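Local coordinates for protein phosphoserine aminotransferase (Bacillus alcalophilus, PDB 1W23) that catalyses the reversible, pyridoxal-phosphate-dependent transamination between 3-phosphohydroxypyruvate and phosphoserine in L-serine biosynthesis, working as a homodimer, at residues Arg304-Glu307 and Leu308-Phe312; Ala314-Glu318 and Gln319-Gly323. All blocks are in the same frame, centred on the assembly; numbering follows the deposited sequence.

Contact 1. Residues Arg304-Glu307 and Leu308-Phe312; sequences RNEE and LNQQF
Asn-305 caps the N-terminus of helix 306-318: its OD1 takes the N-H of Leu-308 at 2.9 Å in a nearly straight bond (N-H...O 171°), the donor tilted moderately from the amide plane. With chi1 at 61°, CG sits between the backbone N and the carbonyl carbon, which turns OD1 back over the first turn. Leu-308 closes over this cap, CG lying 3.6 Å from Asn-305 OD1 while CD1 touches ND2. The main-chain ladder starts here as well, with Asn-309 N on Asn-305 O, Gln-310 N on Glu-306 O and Gln-311 N on Glu-307 O.

The close-packed side is that of Asn-309, the buried residue among those that touch. Its ND2 gives a straight bond of 3.1 Å to Glu-306 OE1, which it meets from above the carboxylate plane; the two flat groups stand 76° apart. The same ND2 also reaches Asn-302 OD1, and OD1 takes the N-H of Leu-303, so both ends of the amide are satisfied and its rotation is fixed.

The solvent side is looser. Gln-310 crosses Glu-306 at about a right angle, its NE2 resting 3.4 Å from Glu-306 CG in a van der Waals touch. The exposed Gln-311 lays its CG against Glu-307 O at 3.2 Å.

Arg-304, bonded through NH2 to Asn-282 O, ties the approach to the helix to a neighbouring loop. Asn-309 joins the first turn to the end of strand 298-302 and the residue after it, whereas Phe-312, one turn on, meets Phe-356 of helix 343-359 edge-to-face.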
ATOM      1  N   ARG A 304      23.687  28.832 -14.556  1.00 12.73           N
ATOM      2  CA  ARG A 304      23.889  29.222 -15.952  1.00 12.15           C
ATOM      3  C   ARG A 304      24.404  28.114 -16.864  1.00 13.74           C
ATOM      4  O   ARG A 304      24.319  28.234 -18.100  1.00 15.32           O
ATOM      5  CB  ARG A 304      24.866  30.413 -16.044  1.00 12.46           C
ATOM      6  CG  ARG A 304      24.229  31.755 -15.716  1.00 12.84           C
ATOM      7  CD  ARG A 304      25.123  32.938 -16.137  1.00 13.05           C
ATOM      8  NE  ARG A 304      24.366  34.194 -16.030  1.00 12.27           N
ATOM      9  CZ  ARG A 304      24.338  34.954 -14.915  1.00 11.43           C
ATOM     10  NH1 ARG A 304      25.078  34.643 -13.845  1.00 12.71           N
ATOM     11  NH2 ARG A 304      23.545  36.022 -14.942  1.00 12.57           N
ATOM     12  N   ASN A 305      24.998  27.045 -16.380  1.00 13.46           N
ATOM     13  CA  ASN A 305      25.440  25.916 -17.178  1.00 14.25           C
ATOM     14  C   ASN A 305      25.430  24.672 -16.322  1.00 14.07           C
ATOM     15  O   ASN A 305      25.221  24.708 -15.098  1.00 14.12           O
ATOM     16  CB  ASN A 305      26.785  26.252 -17.823  1.00 16.44           C
ATOM     17  CG  ASN A 305      27.890  26.535 -16.820  1.00 18.50           C
ATOM     18  OD1 ASN A 305      28.144  25.678 -15.984  1.00 19.96           O
ATOM     19  ND2 ASN A 305      28.506  27.707 -16.905  1.00 24.12           N
ATOM     20  N   GLU A 306      25.613  23.533 -16.944  1.00 16.39           N
ATOM     21  CA  GLU A 306      25.473  22.250 -16.303  1.00 15.94           C
ATOM     22  C   GLU A 306      26.643  22.039 -15.354  1.00 15.22           C
ATOM     23  O   GLU A 306      26.483  21.392 -14.293  1.00 16.57           O
ATOM     24  CB  GLU A 306      25.388  21.109 -17.346  1.00 19.73           C
ATOM     25  CG  GLU A 306      25.255  19.745 -16.726  1.00 21.17           C
ATOM     26  CD  GLU A 306      24.047  19.601 -15.851  1.00 25.97           C
ATOM     27  OE1 GLU A 306      23.076  20.378 -15.913  1.00 21.27           O
ATOM     28  OE2 GLU A 306      24.136  18.617 -15.069  1.00 25.26           O
ATOM     29  N   GLU A 307      27.831  22.551 -15.673  1.00 16.15           N
ATOM     30  CA  GLU A 307      28.948  22.425 -14.723  1.00 16.93           C
ATOM     31  C   GLU A 307      28.671  23.118 -13.391  1.00 15.36           C
ATOM     32  O   GLU A 307      28.907  22.561 -12.296  1.00 15.01           O
ATOM     33  CB  GLU A 307      30.214  22.964 -15.375  1.00 19.09           C
ATOM     34  CG  GLU A 307      30.598  22.176 -16.609  1.00 22.71           C
ATOM     35  CD  GLU A 307      29.870  22.435 -17.908  1.00 24.77           C
ATOM     36  OE1 GLU A 307      29.246  23.485 -18.130  1.00 31.39           O
ATOM     37  OE2 GLU A 307      29.922  21.575 -18.819  1.00 40.66           O
ATOM     38  N   LEU A 308      28.144  24.320 -13.440  1.00 14.29           N
ATOM     39  CA  LEU A 308      27.706  24.996 -12.210  1.00 13.43           C
ATOM     40  C   LEU A 308      26.584  24.284 -11.534  1.00 12.35           C
ATOM     41  O   LEU A 308      26.573  24.213 -10.292  1.00 13.19           O
ATOM     42  CB  LEU A 308      27.285  26.448 -12.528  1.00 13.56           C
ATOM     43  CG  LEU A 308      28.464  27.420 -12.820  1.00 15.49           C
ATOM     44  CD1 LEU A 308      27.910  28.710 -13.426  1.00 17.97           C
ATOM     45  CD2 LEU A 308      29.204  27.684 -11.534  1.00 20.07           C
ATOM     46  N   ASN A 309      25.592  23.758 -12.255  1.00 13.08           N
ATOM     47  CA  ASN A 309      24.542  22.969 -11.600  1.00 13.59           C
ATOM     48  C   ASN A 309      25.196  21.834 -10.796  1.00 13.22           C
ATOM     49  O   ASN A 309      24.800  21.594  -9.655  1.00 13.02           O
ATOM     50  CB  ASN A 309      23.636  22.300 -12.647  1.00 14.00           C
ATOM     51  CG  ASN A 309      22.458  23.107 -13.108  1.00 14.83           C
ATOM     52  OD1 ASN A 309      22.031  24.079 -12.469  1.00 17.21           O
ATOM     53  ND2 ASN A 309      21.836  22.662 -14.271  1.00 16.05           N
ATOM     54  N   GLN A 310      26.118  21.109 -11.412  1.00 13.06           N
ATOM     55  CA  GLN A 310      26.758  19.972 -10.743  1.00 14.52           C
ATOM     56  C   GLN A 310      27.521  20.402  -9.500  1.00 13.46           C
ATOM     57  O   GLN A 310      27.433  19.760  -8.447  1.00 14.30           O
ATOM     58  CB  GLN A 310      27.684  19.235 -11.728  1.00 20.44           C
ATOM     59  CG  GLN A 310      27.105  18.625 -12.962  1.00 28.13           C
ATOM     60  CD  GLN A 310      28.156  18.376 -14.091  1.00 38.65           C
ATOM     61  OE1 GLN A 310      29.380  18.582 -14.174  1.00 41.21           O
ATOM     62  NE2 GLN A 310      27.635  17.838 -15.221  1.00 47.60           N
ATOM     63  N   GLN A 311      28.258  21.504  -9.614  1.00 13.17           N
ATOM     64  CA  GLN A 311      29.051  22.004  -8.516  1.00 14.03           C
ATOM     65  C   GLN A 311      28.152  22.441  -7.371  1.00 12.85           C
ATOM     66  O   GLN A 311      28.443  22.146  -6.188  1.00 13.17           O
ATOM     67  CB  GLN A 311      29.939  23.146  -9.004  1.00 14.24           C
ATOM     68  CG  GLN A 311      31.060  22.687  -9.919  1.00 21.56           C
ATOM     69  CD  GLN A 311      31.660  23.859 -10.699  1.00 26.95           C
ATOM     70  OE1 GLN A 311      31.380  25.030 -10.464  1.00 37.52           O
ATOM     71  NE2 GLN A 311      32.502  23.468 -11.655  1.00 48.99           N
ATOM     72  N   PHE A 312      27.067  23.140  -7.688  1.00 11.60           N
ATOM     73  CA  PHE A 312      26.097  23.561  -6.635  1.00 11.42           C
ATOM     74  C   PHE A 312      25.504  22.371  -5.939  1.00 11.18           C
ATOM     75  O   PHE A 312      25.423  22.324  -4.723  1.00 11.37           O
ATOM     76  CB  PHE A 312      25.023  24.443  -7.321  1.00 11.57           C
ATOM     77  CG  PHE A 312      23.906  24.792  -6.357  1.00 10.93           C
ATOM     78  CD1 PHE A 312      24.065  25.729  -5.367  1.00 12.09           C
ATOM     79  CD2 PHE A 312      22.699  24.145  -6.466  1.00 10.96           C
ATOM     80  CE1 PHE A 312      23.017  26.000  -4.473  1.00 12.40           C
ATOM     81  CE2 PHE A 312      21.685  24.419  -5.572  1.00 11.95           C
ATOM     82  CZ  PHE A 312      21.837  25.333  -4.566  1.00 11.63           C
TER

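Contact 2. Residues Ala314-Glu318 and Gln319-Gly323; sequences AKAKE and QGFVG
Gln-319 lies alongside Lys-315 and Glu-318, its CG 4.0 Å from Lys-315 CE and its amide beside the carboxylate, with the two planes 68° apart. NE2 bonds to Glu-318 OE1 at 3.0 Å, almost straight (N-H...O 175°), arriving from above the carboxylate plane. The chi2 bend of -71° in Gln-319 folds the amide back to that oxygen. Lys-315 NZ meets the same OE1 in a 2.7 Å salt bridge, so two donors grip one atom. An alanine at Gln-319 removes the amide, and Glu-318 OE1 would probably keep the lysine but lose its second donor, leaving the carboxylate freer to turn.

Just past this cluster the helix ends in a Schellman motif. Phe-321 N returns to Ala-316 O at 3.0 Å and Gly-320 N to Lys-317 O at 3.1 Å, while Gly-320 takes a positive phi at which a CB would run into the carbonyl O of Gln-319. Ala-316 CB packs on Phe-321 CB, and Ala-316 O lies at the ring edge. A water donates to both Lys-317 O and Phe-321 O.

Chemically, the helix end divides its work: returning N-H groups and a water meet last-turn carbonyls, and Lys-315 probably offsets the charge of Glu-318.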
ATOM      1  N   ALA A 314      26.617  19.353  -5.680  1.00 12.93           N
ATOM      2  CA  ALA A 314      27.624  18.669  -4.882  1.00 14.25           C
ATOM      3  C   ALA A 314      27.906  19.409  -3.575  1.00 13.61           C
ATOM      4  O   ALA A 314      28.047  18.763  -2.538  1.00 14.43           O
ATOM      5  CB  ALA A 314      28.928  18.470  -5.688  1.00 17.08           C
ATOM      6  N   LYS A 315      27.948  20.711  -3.628  1.00 13.33           N
ATOM      7  CA  LYS A 315      28.168  21.494  -2.419  1.00 13.77           C
ATOM      8  C   LYS A 315      26.988  21.332  -1.496  1.00 11.94           C
ATOM      9  O   LYS A 315      27.128  21.192  -0.273  1.00 13.09           O
ATOM     10  CB  LYS A 315      28.386  22.972  -2.791  1.00 14.73           C
ATOM     11  CG  LYS A 315      28.655  23.871  -1.620  1.00 16.42           C
ATOM     12  CD  LYS A 315      29.963  23.528  -0.968  1.00 22.46           C
ATOM     13  CE  LYS A 315      30.211  24.517   0.153  1.00 27.73           C
ATOM     14  NZ  LYS A 315      31.379  24.095   0.983  1.00 34.43           N
ATOM     15  N   ALA A 316      25.777  21.372  -2.048  1.00 11.71           N
ATOM     16  CA  ALA A 316      24.569  21.206  -1.234  1.00 10.89           C
ATOM     17  C   ALA A 316      24.620  19.857  -0.514  1.00 11.49           C
ATOM     18  O   ALA A 316      24.354  19.760   0.685  1.00 11.74           O
ATOM     19  CB  ALA A 316      23.344  21.321  -2.120  1.00 11.44           C
ATOM     20  N   LYS A 317      24.974  18.791  -1.216  1.00 12.10           N
ATOM     21  CA  LYS A 317      25.034  17.484  -0.593  1.00 13.78           C
ATOM     22  C   LYS A 317      26.061  17.458   0.530  1.00 15.19           C
ATOM     23  O   LYS A 317      25.806  16.894   1.625  1.00 15.22           O
ATOM     24  CB  LYS A 317      25.327  16.391  -1.633  1.00 17.49           C
ATOM     25  CG  LYS A 317      25.216  14.955  -1.164  1.00 29.71           C
ATOM     26  CD  LYS A 317      25.488  13.929  -2.282  1.00 38.71           C
ATOM     27  CE  LYS A 317      24.816  12.594  -2.038  1.00 47.48           C
ATOM     28  NZ  LYS A 317      24.889  11.587  -3.145  1.00 61.07           N
ATOM     29  N   GLU A 318      27.243  18.073   0.300  1.00 15.05           N
ATOM     30  CA  GLU A 318      28.303  18.161   1.296  1.00 17.03           C
ATOM     31  C   GLU A 318      27.795  18.866   2.539  1.00 15.81           C
ATOM     32  O   GLU A 318      28.218  18.505   3.652  1.00 18.84           O
ATOM     33  CB  GLU A 318      29.509  18.891   0.681  1.00 18.47           C
ATOM     34  CG  GLU A 318      30.694  19.055   1.598  1.00 29.29           C
ATOM     35  CD  GLU A 318      30.980  20.419   2.137  1.00 43.35           C
ATOM     36  OE1 GLU A 318      30.760  21.478   1.522  1.00 54.99           O
ATOM     37  OE2 GLU A 318      31.497  20.410   3.305  1.00 55.17           O
ATOM     38  N   GLN A 319      26.957  19.884   2.399  1.00 13.95           N
ATOM     39  CA  GLN A 319      26.432  20.693   3.457  1.00 14.21           C
ATOM     40  C   GLN A 319      25.187  20.121   4.130  1.00 13.46           C
ATOM     41  O   GLN A 319      24.656  20.725   5.018  1.00 15.35           O
ATOM     42  CB  GLN A 319      26.185  22.121   2.950  1.00 14.22           C
ATOM     43  CG  GLN A 319      27.447  22.858   2.586  1.00 16.24           C
ATOM     44  CD  GLN A 319      28.240  23.206   3.861  1.00 27.04           C
ATOM     45  OE1 GLN A 319      27.678  23.822   4.789  1.00 35.81           O
ATOM     46  NE2 GLN A 319      29.514  22.818   3.885  1.00 33.01           N
ATOM     47  N   GLY A 320      24.752  18.905   3.744  1.00 13.20           N
ATOM     48  CA  GLY A 320      23.646  18.232   4.445  1.00 12.31           C
ATOM     49  C   GLY A 320      22.319  18.386   3.821  1.00 11.41           C
ATOM     50  O   GLY A 320      21.342  17.858   4.378  1.00 12.34           O
ATOM     51  N   PHE A 321      22.227  18.999   2.632  1.00 10.68           N
ATOM     52  CA  PHE A 321      20.950  19.112   1.925  1.00 10.13           C
ATOM     53  C   PHE A 321      20.651  17.792   1.179  1.00 10.38           C
ATOM     54  O   PHE A 321      21.514  17.246   0.484  1.00 11.61           O
ATOM     55  CB  PHE A 321      20.982  20.259   0.903  1.00 10.37           C
ATOM     56  CG  PHE A 321      21.103  21.604   1.574  1.00 10.04           C
ATOM     57  CD1 PHE A 321      22.302  22.118   2.000  1.00 10.91           C
ATOM     58  CD2 PHE A 321      19.954  22.375   1.790  1.00 10.41           C
ATOM     59  CE1 PHE A 321      22.376  23.328   2.647  1.00 11.14           C
ATOM     60  CE2 PHE A 321      20.024  23.560   2.464  1.00 10.85           C
ATOM     61  CZ  PHE A 321      21.247  24.043   2.891  1.00 11.23           C
ATOM     62  N   VAL A 322      19.423  17.318   1.335  1.00 10.05           N
ATOM     63  CA  VAL A 322      18.971  16.047   0.740  1.00 10.52           C
ATOM     64  C   VAL A 322      17.868  16.337  -0.258  1.00  9.47           C
ATOM     65  O   VAL A 322      16.907  17.049   0.046  1.00 10.03           O
ATOM     66  CB  VAL A 322      18.444  15.100   1.872  1.00 11.82           C
ATOM     67  CG1 VAL A 322      17.915  13.828   1.287  1.00 14.27           C
ATOM     68  CG2 VAL A 322      19.571  14.796   2.850  1.00 15.97           C
ATOM     69  N   GLY A 323      17.981  15.753  -1.438  1.00  9.96           N
ATOM     70  CA  GLY A 323      16.903  15.757  -2.401  1.00 10.40           C
ATOM     71  C   GLY A 323      16.827  16.844  -3.424  1.00  9.60           C
ATOM     72  O   GLY A 323      15.847  16.921  -4.154  1.00 10.61           O
TER
HETATM   73  O   HOH W   1      23.266  15.622   2.087  1.00 19.19           O

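In the fold
Contacts 1 and 2 mark the two ends of one helix, 306-318, with centres 14 Å apart. Contact 1 starts it with an asparagine N-cap, and contact 2 stops it with a Schellman turn leading into strand 321-322, which pairs in parallel with strand 5-6; they do not otherwise touch. Helix 343-359 is their common neighbour: Leu-352 touches Phe-312 of contact 1 and both Ala-316 and Phe-321 of contact 2. Neither supplies a residue to the pyridoxal-phosphate pocket. Their centres lie about 29 and 24 Å from that of the chain; the Phe-321 side chain is about 12 Å from a bound magnesium ion. Contact 2 also meets the dimer partner, Val-322 packing on Met-34 of the second subunit.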